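Local coordinates for protein phosphatase YwpJ (Bacillus subtilis, PDB 1NRW) that removes phosphate from phosphorylated five- and six-carbon sugars and nucleoside monophosphates in vitro, and less readily from flavin mononucleotide, with magnesium as cofactor, at residues K5-L11 with I38-T44; S99-Y103 with S179-K184; A111-Q116 with G153-N158. All coordinates share one frame; numbering follows the deposited sequence.

Contact 1. Residues K5-L11 with I38-T44; sequences KLIAIDL and IEVVVST. With CA (calcium ion), chain D; PO4 (phosphate ion), chain B.
I7 and V41 meet midway along a parallel beta ladder between strands 6-10 and 39-43, neighbours in the Rossmann-like sheet of the haloacid dehalogenase (HAD) fold. Backbone bonds run from E39 N to K5 O, I7 N to E39 O, V41 N to I7 O, I9 N to V41 O and S43 N to I9 O; the rung from I9 N to V41 O is short, 2.6 Å. Beyond it, L11 N reaches S43 O only weakly as the chain turns into helix 11-15. On the face carrying I7, I9, V40 and V42, methyl ends meet at a slant: I7 CD1 lies 3.7 Å from I38 CG2, and I9 CD1 lies 4.0 Å from V40 CG1. Helices 24-35 and 279-286 cover that face, whereas helix 217-227 packs on L6, A8 and V41.

D10, by similarity the nucleophile, sits where the strand ends. Its CB is 4.1 Å from S43 O. CG, 3.2 Å from phosphate O1, stands anti to the backbone N (chi1 -176°), which carries the carboxylate forward to the phosphate and the metal. D10 OD1 comes within 2.6 Å of phosphate O1 and also faces S43 O, another acceptor; K217 NZ reconciles the latter pair, salt-bridged to D10 OD1 and hydrogen-bonded to S43 O. At the tip, D10 OD2 binds the calcium ion at 2.4 Å, a metal shared with D12, D240 and S241 and probably standing in for magnesium. T44 OG1 accepts a bond from R46 N and donates its own proton to phosphate O4 at 2.7 Å.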
loop_
_atom_site.group_PDB
_atom_site.type_symbol
_atom_site.label_atom_id
_atom_site.label_comp_id
_atom_site.label_asym_id
_atom_site.label_seq_id
_atom_site.Cartn_x
_atom_site.Cartn_y
_atom_site.Cartn_z
ATOM N N LYS A 5 7.310 20.366 -3.884
ATOM C CA LYS A 5 8.644 19.977 -3.447
ATOM C C LYS A 5 8.682 18.499 -3.067
ATOM O O LYS A 5 9.752 17.897 -2.987
ATOM C CB LYS A 5 9.085 20.829 -2.255
ATOM C CG LYS A 5 9.516 22.244 -2.626
ATOM C CD LYS A 5 10.100 22.968 -1.421
ATOM C CE LYS A 5 10.719 24.306 -1.812
ATOM N NZ LYS A 5 9.729 25.228 -2.435
ATOM N N LEU A 6 7.507 17.927 -2.831
ATOM C CA LEU A 6 7.393 16.518 -2.466
ATOM C C LEU A 6 6.157 15.924 -3.138
ATOM O O LEU A 6 5.079 16.521 -3.118
ATOM C CB LEU A 6 7.287 16.366 -0.941
ATOM C CG LEU A 6 7.239 14.944 -0.358
ATOM C CD1 LEU A 6 7.586 14.989 1.121
ATOM C CD2 LEU A 6 5.861 14.334 -0.557
ATOM N N ILE A 7 6.321 14.751 -3.742
ATOM C CA ILE A 7 5.212 14.083 -4.411
ATOM C C ILE A 7 5.119 12.641 -3.926
ATOM O O ILE A 7 6.080 11.883 -4.048
ATOM C CB ILE A 7 5.399 14.082 -5.945
ATOM C CG1 ILE A 7 5.482 15.526 -6.451
ATOM C CG2 ILE A 7 4.245 13.347 -6.618
ATOM C CD1 ILE A 7 5.898 15.643 -7.898
ATOM N N ALA A 8 3.966 12.284 -3.361
ATOM C CA ALA A 8 3.721 10.933 -2.851
ATOM C C ALA A 8 2.950 10.157 -3.919
ATOM O O ALA A 8 1.926 10.628 -4.418
ATOM C CB ALA A 8 2.917 11.003 -1.558
ATOM N N ILE A 9 3.434 8.962 -4.248
ATOM C CA ILE A 9 2.820 8.152 -5.301
ATOM C C ILE A 9 2.462 6.739 -4.844
ATOM O O ILE A 9 3.329 5.993 -4.402
ATOM C CB ILE A 9 3.793 8.028 -6.505
ATOM C CG1 ILE A 9 4.277 9.420 -6.918
ATOM C CG2 ILE A 9 3.110 7.331 -7.681
ATOM C CD1 ILE A 9 5.352 9.402 -8.000
ATOM N N ASP A 10 1.188 6.381 -4.958
ATOM C CA ASP A 10 0.729 5.045 -4.584
ATOM C C ASP A 10 1.371 4.039 -5.545
ATOM O O ASP A 10 1.708 4.383 -6.679
ATOM C CB ASP A 10 -0.798 5.003 -4.666
ATOM C CG ASP A 10 -1.383 3.690 -4.198
ATOM O OD1 ASP A 10 -0.705 2.901 -3.503
ATOM O OD2 ASP A 10 -2.560 3.464 -4.525
ATOM N N LEU A 11 1.550 2.800 -5.092
ATOM C CA LEU A 11 2.185 1.777 -5.921
ATOM C C LEU A 11 1.179 1.047 -6.811
ATOM O O LEU A 11 1.078 1.334 -8.003
ATOM C CB LEU A 11 2.922 0.778 -5.025
ATOM C CG LEU A 11 3.691 -0.361 -5.705
ATOM C CD1 LEU A 11 4.926 0.157 -6.428
ATOM C CD2 LEU A 11 4.083 -1.374 -4.634
ATOM N N ILE A 38 12.736 17.460 -6.784
ATOM C CA ILE A 38 11.517 17.106 -6.065
ATOM C C ILE A 38 11.726 15.791 -5.315
ATOM O O ILE A 38 12.269 14.836 -5.865
ATOM C CB ILE A 38 10.318 16.935 -7.038
ATOM C CG1 ILE A 38 10.039 18.253 -7.764
ATOM C CG2 ILE A 38 9.080 16.477 -6.273
ATOM C CD1 ILE A 38 8.972 18.149 -8.847
ATOM N N GLU A 39 11.308 15.751 -4.055
ATOM C CA GLU A 39 11.435 14.535 -3.265
ATOM C C GLU A 39 10.292 13.613 -3.679
ATOM O O GLU A 39 9.121 13.977 -3.565
ATOM C CB GLU A 39 11.325 14.844 -1.770
ATOM C CG GLU A 39 12.428 15.738 -1.214
ATOM C CD GLU A 39 13.788 15.060 -1.174
ATOM O OE1 GLU A 39 13.861 13.828 -1.368
ATOM O OE2 GLU A 39 14.791 15.763 -0.935
ATOM N N VAL A 40 10.631 12.427 -4.170
ATOM C CA VAL A 40 9.610 11.478 -4.591
ATOM C C VAL A 40 9.457 10.363 -3.571
ATOM O O VAL A 40 10.444 9.756 -3.142
ATOM C CB VAL A 40 9.941 10.861 -5.967
ATOM C CG1 VAL A 40 8.911 9.783 -6.312
ATOM C CG2 VAL A 40 9.940 11.955 -7.036
ATOM N N VAL A 41 8.212 10.102 -3.188
ATOM C CA VAL A 41 7.903 9.061 -2.218
ATOM C C VAL A 41 6.869 8.098 -2.788
ATOM O O VAL A 41 5.863 8.524 -3.352
ATOM C CB VAL A 41 7.333 9.672 -0.919
ATOM C CG1 VAL A 41 7.176 8.592 0.141
ATOM C CG2 VAL A 41 8.241 10.794 -0.435
ATOM N N VAL A 42 7.135 6.803 -2.659
ATOM C CA VAL A 42 6.209 5.774 -3.121
ATOM C C VAL A 42 5.582 5.207 -1.849
ATOM O O VAL A 42 6.292 4.808 -0.918
ATOM C CB VAL A 42 6.948 4.682 -3.922
ATOM C CG1 VAL A 42 6.033 3.494 -4.176
ATOM C CG2 VAL A 42 7.413 5.264 -5.249
ATOM N N SER A 43 4.253 5.182 -1.814
ATOM C CA SER A 43 3.517 4.739 -0.630
ATOM C C SER A 43 2.616 3.537 -0.886
ATOM O O SER A 43 1.752 3.570 -1.763
ATOM C CB SER A 43 2.686 5.908 -0.102
ATOM O OG SER A 43 2.053 5.578 1.123
ATOM N N THR A 44 2.787 2.493 -0.082
ATOM C CA THR A 44 2.035 1.258 -0.275
ATOM C C THR A 44 1.660 0.532 1.016
ATOM O O THR A 44 2.229 0.783 2.077
ATOM C CB THR A 44 2.871 0.276 -1.140
ATOM O OG1 THR A 44 2.126 -0.922 -1.393
ATOM C CG2 THR A 44 4.172 -0.097 -0.417
HETATM CA CA CA D . -3.707 1.405 -5.070
HETATM P P PO4 B . -1.244 -0.319 -2.543
HETATM O O1 PO4 B . -1.939 0.620 -3.444
HETATM O O2 PO4 B . -1.107 0.299 -1.200
HETATM O O3 PO4 B . -2.034 -1.571 -2.440
HETATM O O4 PO4 B . 0.099 -0.615 -3.095
HETATM O O HOH W 1 -4.997 -0.352 -6.273
#

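Contact 2. Residues S99-Y103 with S179-K184; sequences SENYY and SFFKEK
Y102 and S179 bring the two backbones closest, CA to CA 5.6 Å, where the end of one helix faces the approach to another. E100 is the first residue to leave the helical path of 87-99, and N101, with its positive phi, is the C-prime residue of a Schellman motif. S179 OG accepts from F181 N in an ST turn just ahead of helix 182-192.

K184 makes the largest contribution, Y102 the next. The lysine chain bends at chi2 and chi3 (-74° and -72°), folding CE over one face of the Y102 ring in a CH-pi contact, 4.2 Å from CE to the ring centroid. NZ then meets E100 O at 2.7 Å, in the carbonyl plane and on a lone pair, and forms a salt bridge with E100 OE1 at 3.2 Å. In the cap domain of this Cof-type phosphatase, the contact thus pins the start of helix 182-192 to the turn leading into strand 103-108. The Y102 hydroxyl donates to K184 O at 2.6 Å, and one water links it to K184 NZ. A leucine in place of Y102 would probably leave K184 O without this donor and the lysine chain without a ring to lie on.

Farther along, the Y103 and F180 rings are turned 81° apart. Y103 OH lies 3.7 Å from F180 CE2, near the plane of the phenylalanine ring and at its edge.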
loop_
_atom_site.group_PDB
_atom_site.type_symbol
_atom_site.label_atom_id
_atom_site.label_comp_id
_atom_site.label_asym_id
_atom_site.label_seq_id
_atom_site.Cartn_x
_atom_site.Cartn_y
_atom_site.Cartn_z
ATOM N N SER A 99 -9.658 -17.473 13.716
ATOM C CA SER A 99 -10.797 -18.241 14.212
ATOM C C SER A 99 -12.033 -18.054 13.337
ATOM O O SER A 99 -12.883 -18.944 13.259
ATOM C CB SER A 99 -11.129 -17.845 15.655
ATOM O OG SER A 99 -11.669 -16.537 15.733
ATOM N N GLU A 100 -12.126 -16.904 12.673
ATOM C CA GLU A 100 -13.272 -16.609 11.817
ATOM C C GLU A 100 -13.071 -16.964 10.346
ATOM O O GLU A 100 -13.858 -16.567 9.489
ATOM C CB GLU A 100 -13.666 -15.138 11.946
ATOM C CG GLU A 100 -14.431 -14.813 13.219
ATOM C CD GLU A 100 -15.685 -15.657 13.370
ATOM O OE1 GLU A 100 -16.430 -15.801 12.378
ATOM O OE2 GLU A 100 -15.927 -16.173 14.481
ATOM N N ASN A 101 -12.002 -17.693 10.057
ATOM C CA ASN A 101 -11.723 -18.145 8.699
ATOM C C ASN A 101 -11.426 -17.083 7.642
ATOM O O ASN A 101 -11.799 -17.234 6.479
ATOM C CB ASN A 101 -12.874 -19.034 8.229
ATOM C CG ASN A 101 -13.183 -20.136 9.218
ATOM O OD1 ASN A 101 -12.316 -20.948 9.541
ATOM N ND2 ASN A 101 -14.417 -20.166 9.714
ATOM N N TYR A 102 -10.768 -16.004 8.046
ATOM C CA TYR A 102 -10.377 -14.967 7.098
ATOM C C TYR A 102 -8.976 -15.337 6.637
ATOM O O TYR A 102 -8.217 -15.926 7.408
ATOM C CB TYR A 102 -10.279 -13.604 7.785
ATOM C CG TYR A 102 -11.593 -12.955 8.127
ATOM C CD1 TYR A 102 -12.219 -12.086 7.227
ATOM C CD2 TYR A 102 -12.207 -13.198 9.353
ATOM C CE1 TYR A 102 -13.430 -11.472 7.549
ATOM C CE2 TYR A 102 -13.411 -12.596 9.682
ATOM C CZ TYR A 102 -14.018 -11.736 8.780
ATOM O OH TYR A 102 -15.211 -11.149 9.117
ATOM N N TYR A 103 -8.632 -15.026 5.390
ATOM C CA TYR A 103 -7.266 -15.261 4.938
ATOM C C TYR A 103 -6.579 -14.032 5.526
ATOM O O TYR A 103 -7.209 -12.979 5.649
ATOM C CB TYR A 103 -7.122 -15.169 3.413
ATOM C CG TYR A 103 -7.751 -16.269 2.594
ATOM C CD1 TYR A 103 -8.286 -17.409 3.193
ATOM C CD2 TYR A 103 -7.822 -16.158 1.203
ATOM C CE1 TYR A 103 -8.883 -18.409 2.423
ATOM C CE2 TYR A 103 -8.411 -17.150 0.428
ATOM C CZ TYR A 103 -8.944 -18.269 1.044
ATOM O OH TYR A 103 -9.560 -19.233 0.277
ATOM N N SER A 179 -11.587 -11.877 2.543
ATOM C CA SER A 179 -12.695 -12.828 2.484
ATOM C C SER A 179 -13.466 -12.651 1.184
ATOM O O SER A 179 -13.689 -11.526 0.738
ATOM C CB SER A 179 -13.662 -12.649 3.655
ATOM O OG SER A 179 -14.677 -13.639 3.596
ATOM N N PHE A 180 -13.863 -13.764 0.573
ATOM C CA PHE A 180 -14.636 -13.718 -0.666
ATOM C C PHE A 180 -16.065 -13.272 -0.382
ATOM O O PHE A 180 -16.779 -12.833 -1.285
ATOM C CB PHE A 180 -14.718 -15.109 -1.306
ATOM C CG PHE A 180 -13.436 -15.590 -1.907
ATOM C CD1 PHE A 180 -12.901 -14.969 -3.027
ATOM C CD2 PHE A 180 -12.778 -16.693 -1.372
ATOM C CE1 PHE A 180 -11.728 -15.445 -3.613
ATOM C CE2 PHE A 180 -11.607 -17.176 -1.951
ATOM C CZ PHE A 180 -11.083 -16.550 -3.073
ATOM N N PHE A 181 -16.472 -13.381 0.878
ATOM C CA PHE A 181 -17.843 -13.075 1.276
ATOM C C PHE A 181 -18.153 -11.688 1.815
ATOM O O PHE A 181 -17.578 -11.241 2.807
ATOM C CB PHE A 181 -18.290 -14.138 2.274
ATOM C CG PHE A 181 -18.021 -15.533 1.800
ATOM C CD1 PHE A 181 -18.769 -16.081 0.760
ATOM C CD2 PHE A 181 -16.976 -16.277 2.340
ATOM C CE1 PHE A 181 -18.478 -17.349 0.264
ATOM C CE2 PHE A 181 -16.676 -17.544 1.850
ATOM C CZ PHE A 181 -17.429 -18.082 0.808
ATOM N N LYS A 182 -19.100 -11.027 1.157
ATOM C CA LYS A 182 -19.511 -9.685 1.540
ATOM C C LYS A 182 -19.853 -9.597 3.025
ATOM O O LYS A 182 -19.471 -8.639 3.697
ATOM C CB LYS A 182 -20.720 -9.254 0.706
ATOM C CG LYS A 182 -21.163 -7.822 0.946
ATOM C CD LYS A 182 -22.404 -7.467 0.135
ATOM C CE LYS A 182 -23.625 -8.248 0.605
ATOM N NZ LYS A 182 -24.854 -7.883 -0.156
ATOM N N GLU A 183 -20.565 -10.598 3.534
ATOM C CA GLU A 183 -20.965 -10.613 4.941
ATOM C C GLU A 183 -19.771 -10.588 5.889
ATOM O O GLU A 183 -19.803 -9.915 6.923
ATOM C CB GLU A 183 -21.814 -11.853 5.243
ATOM C CG GLU A 183 -23.073 -11.993 4.394
ATOM C CD GLU A 183 -22.772 -12.136 2.913
ATOM O OE1 GLU A 183 -21.913 -12.969 2.552
ATOM O OE2 GLU A 183 -23.401 -11.416 2.107
ATOM N N LYS A 184 -18.728 -11.337 5.542
ATOM C CA LYS A 184 -17.523 -11.405 6.360
ATOM C C LYS A 184 -16.774 -10.080 6.306
ATOM O O LYS A 184 -16.225 -9.622 7.309
ATOM C CB LYS A 184 -16.614 -12.529 5.859
ATOM C CG LYS A 184 -17.277 -13.895 5.835
ATOM C CD LYS A 184 -17.431 -14.460 7.227
ATOM C CE LYS A 184 -16.089 -14.894 7.805
ATOM N NZ LYS A 184 -16.262 -15.443 9.176
HETATM O O HOH W 2 -13.932 -16.101 4.643
HETATM O O HOH W 3 -16.988 -18.481 8.235
HETATM O O HOH W 4 -17.016 -12.861 10.237
#

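Contact 3. Residues A111-Q116 with G153-N158; sequences AIYTPQ and GFAYIN
The Y156 ring presents an edge to the opposing backbone: P115 O lies in the ring plane, 3.4 Å from Y156 CE1, with Q116 O farther round the same rim. Its hydroxyl donates back to N158 OD1 at 2.8 Å. The other two rings meet aliphatic groups obliquely. A155 CB approaches Y113 CD1 to 3.5 Å, and I157 CG2 also touches that ring atom, while F154 receives I112 CG2 and T114 CG2. The threonine methyl reaches F154 because it lies between its own backbone N and carbonyl carbon, which leaves OG1 anti to N (chi1 178°) to accept from Q116 N in an ST turn and to bond with Y104 O.

A short parallel ladder separates the Y113 face from the F154 face. A155 N bonds to I112 O, T114 N to A155 O at 3.0 Å, and I157 N to T114 O. I157 O, buried here, has no hydrogen-bond partner in the model; P115 CA is its close neighbour at 3.1 Å.

Strand 154-156 forms one border of the cap sheet, reached from 112-114 by a beta-alpha-beta crossover through helices 118-132 and 138-150. L121 of helix 118-132 touches T114 and F154, and strand 103-108 flanks 112-114 on its other side.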
loop_
_atom_site.group_PDB
_atom_site.type_symbol
_atom_site.label_atom_id
_atom_site.label_comp_id
_atom_site.label_asym_id
_atom_site.label_seq_id
_atom_site.Cartn_x
_atom_site.Cartn_y
_atom_site.Cartn_z
ATOM N N ALA A 111 9.465 -10.577 7.397
ATOM C CA ALA A 111 8.699 -11.054 6.255
ATOM C C ALA A 111 7.205 -10.866 6.459
ATOM O O ALA A 111 6.770 -10.222 7.410
ATOM C CB ALA A 111 9.004 -12.529 6.007
ATOM N N ILE A 112 6.428 -11.427 5.540
ATOM C CA ILE A 112 4.976 -11.358 5.607
ATOM C C ILE A 112 4.528 -12.757 6.007
ATOM O O ILE A 112 4.591 -13.685 5.205
ATOM C CB ILE A 112 4.359 -11.015 4.236
ATOM C CG1 ILE A 112 4.986 -9.734 3.684
ATOM C CG2 ILE A 112 2.856 -10.830 4.377
ATOM C CD1 ILE A 112 4.552 -9.410 2.263
ATOM N N TYR A 113 4.089 -12.907 7.250
ATOM C CA TYR A 113 3.652 -14.206 7.745
ATOM C C TYR A 113 2.215 -14.498 7.366
ATOM O O TYR A 113 1.363 -13.618 7.401
ATOM C CB TYR A 113 3.818 -14.257 9.265
ATOM C CG TYR A 113 5.262 -14.230 9.688
ATOM C CD1 TYR A 113 6.070 -15.356 9.536
ATOM C CD2 TYR A 113 5.841 -13.064 10.199
ATOM C CE1 TYR A 113 7.412 -15.328 9.877
ATOM C CE2 TYR A 113 7.187 -13.025 10.544
ATOM C CZ TYR A 113 7.967 -14.161 10.380
ATOM O OH TYR A 113 9.301 -14.134 10.709
ATOM N N THR A 114 1.947 -15.747 7.004
ATOM C CA THR A 114 0.605 -16.140 6.616
ATOM C C THR A 114 0.456 -17.658 6.631
ATOM O O THR A 114 1.413 -18.385 6.373
ATOM C CB THR A 114 0.260 -15.635 5.186
ATOM O OG1 THR A 114 -1.050 -16.083 4.820
ATOM C CG2 THR A 114 1.267 -16.166 4.169
ATOM N N PRO A 115 -0.745 -18.146 6.965
ATOM C CA PRO A 115 -1.020 -19.587 7.004
ATOM C C PRO A 115 -1.653 -20.060 5.687
ATOM O O PRO A 115 -1.896 -21.251 5.498
ATOM C CB PRO A 115 -1.979 -19.712 8.175
ATOM C CG PRO A 115 -2.806 -18.470 8.036
ATOM C CD PRO A 115 -1.779 -17.397 7.705
ATOM N N GLN A 116 -1.919 -19.122 4.780
ATOM C CA GLN A 116 -2.536 -19.452 3.496
ATOM C C GLN A 116 -1.598 -20.172 2.524
ATOM O O GLN A 116 -0.376 -20.034 2.605
ATOM C CB GLN A 116 -3.067 -18.178 2.825
ATOM C CG GLN A 116 -4.507 -17.811 3.165
ATOM C CD GLN A 116 -4.779 -17.739 4.652
ATOM O OE1 GLN A 116 -5.369 -18.648 5.230
ATOM N NE2 GLN A 116 -4.347 -16.659 5.279
ATOM N N GLY A 153 7.500 -12.557 -0.698
ATOM C CA GLY A 153 8.374 -12.881 0.416
ATOM C C GLY A 153 7.561 -13.336 1.609
ATOM O O GLY A 153 7.710 -12.820 2.721
ATOM N N PHE A 154 6.687 -14.307 1.372
ATOM C CA PHE A 154 5.842 -14.845 2.429
ATOM C C PHE A 154 6.582 -15.891 3.246
ATOM O O PHE A 154 7.498 -16.556 2.756
ATOM C CB PHE A 154 4.585 -15.486 1.839
ATOM C CG PHE A 154 3.665 -14.513 1.166
ATOM C CD1 PHE A 154 2.971 -13.568 1.911
ATOM C CD2 PHE A 154 3.490 -14.543 -0.212
ATOM C CE1 PHE A 154 2.111 -12.661 1.296
ATOM C CE2 PHE A 154 2.634 -13.642 -0.842
ATOM C CZ PHE A 154 1.942 -12.699 -0.086
ATOM N N ALA A 155 6.169 -16.019 4.497
ATOM C CA ALA A 155 6.730 -16.994 5.418
ATOM C C ALA A 155 5.511 -17.713 5.976
ATOM O O ALA A 155 4.598 -17.080 6.502
ATOM C CB ALA A 155 7.493 -16.293 6.530
ATOM N N TYR A 156 5.488 -19.034 5.847
ATOM C CA TYR A 156 4.360 -19.823 6.319
ATOM C C TYR A 156 4.350 -20.088 7.816
ATOM O O TYR A 156 5.394 -20.309 8.431
ATOM C CB TYR A 156 4.321 -21.168 5.590
ATOM C CG TYR A 156 3.302 -22.132 6.158
ATOM C CD1 TYR A 156 1.946 -22.002 5.862
ATOM C CD2 TYR A 156 3.691 -23.155 7.025
ATOM C CE1 TYR A 156 1.000 -22.865 6.415
ATOM C CE2 TYR A 156 2.756 -24.022 7.584
ATOM C CZ TYR A 156 1.413 -23.872 7.276
ATOM O OH TYR A 156 0.485 -24.722 7.832
ATOM N N ILE A 157 3.151 -20.062 8.389
ATOM C CA ILE A 157 2.948 -20.355 9.802
ATOM C C ILE A 157 1.689 -21.212 9.890
ATOM O O ILE A 157 0.755 -21.033 9.106
ATOM C CB ILE A 157 2.750 -19.076 10.663
ATOM C CG1 ILE A 157 1.563 -18.262 10.144
ATOM C CG2 ILE A 157 4.030 -18.251 10.675
ATOM C CD1 ILE A 157 1.208 -17.078 11.027
ATOM N N ASN A 158 1.672 -22.154 10.825
ATOM C CA ASN A 158 0.514 -23.024 11.001
ATOM C C ASN A 158 -0.586 -22.253 11.716
ATOM O O ASN A 158 -1.771 -22.447 11.448
ATOM C CB ASN A 158 0.897 -24.260 11.823
ATOM C CG ASN A 158 1.996 -25.079 11.172
ATOM O OD1 ASN A 158 1.821 -25.613 10.077
ATOM N ND2 ASN A 158 3.142 -25.178 11.843
#

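From the N terminus, contact 1 closes first: strand 6-10 pairs with 39-43 after an excursion through helices 11-15 and 24-35, setting the centre of the catalytic sheet. The chain then completes other core strands and enters the cap. Contact 2 opens at 99-103 and does not close until 179-184; contact 3 both opens and closes within that interval, so the two nest and none of the three loops cross. Contacts 2 and 3 touch, Y103 CA lying 3.3 Å from Q116 NE2; contact 3 pairs two cap strands, while contact 2 joins a turn to a helix start. Contact 1 stands apart in the core, its centre about 33 Å from that of contact 2.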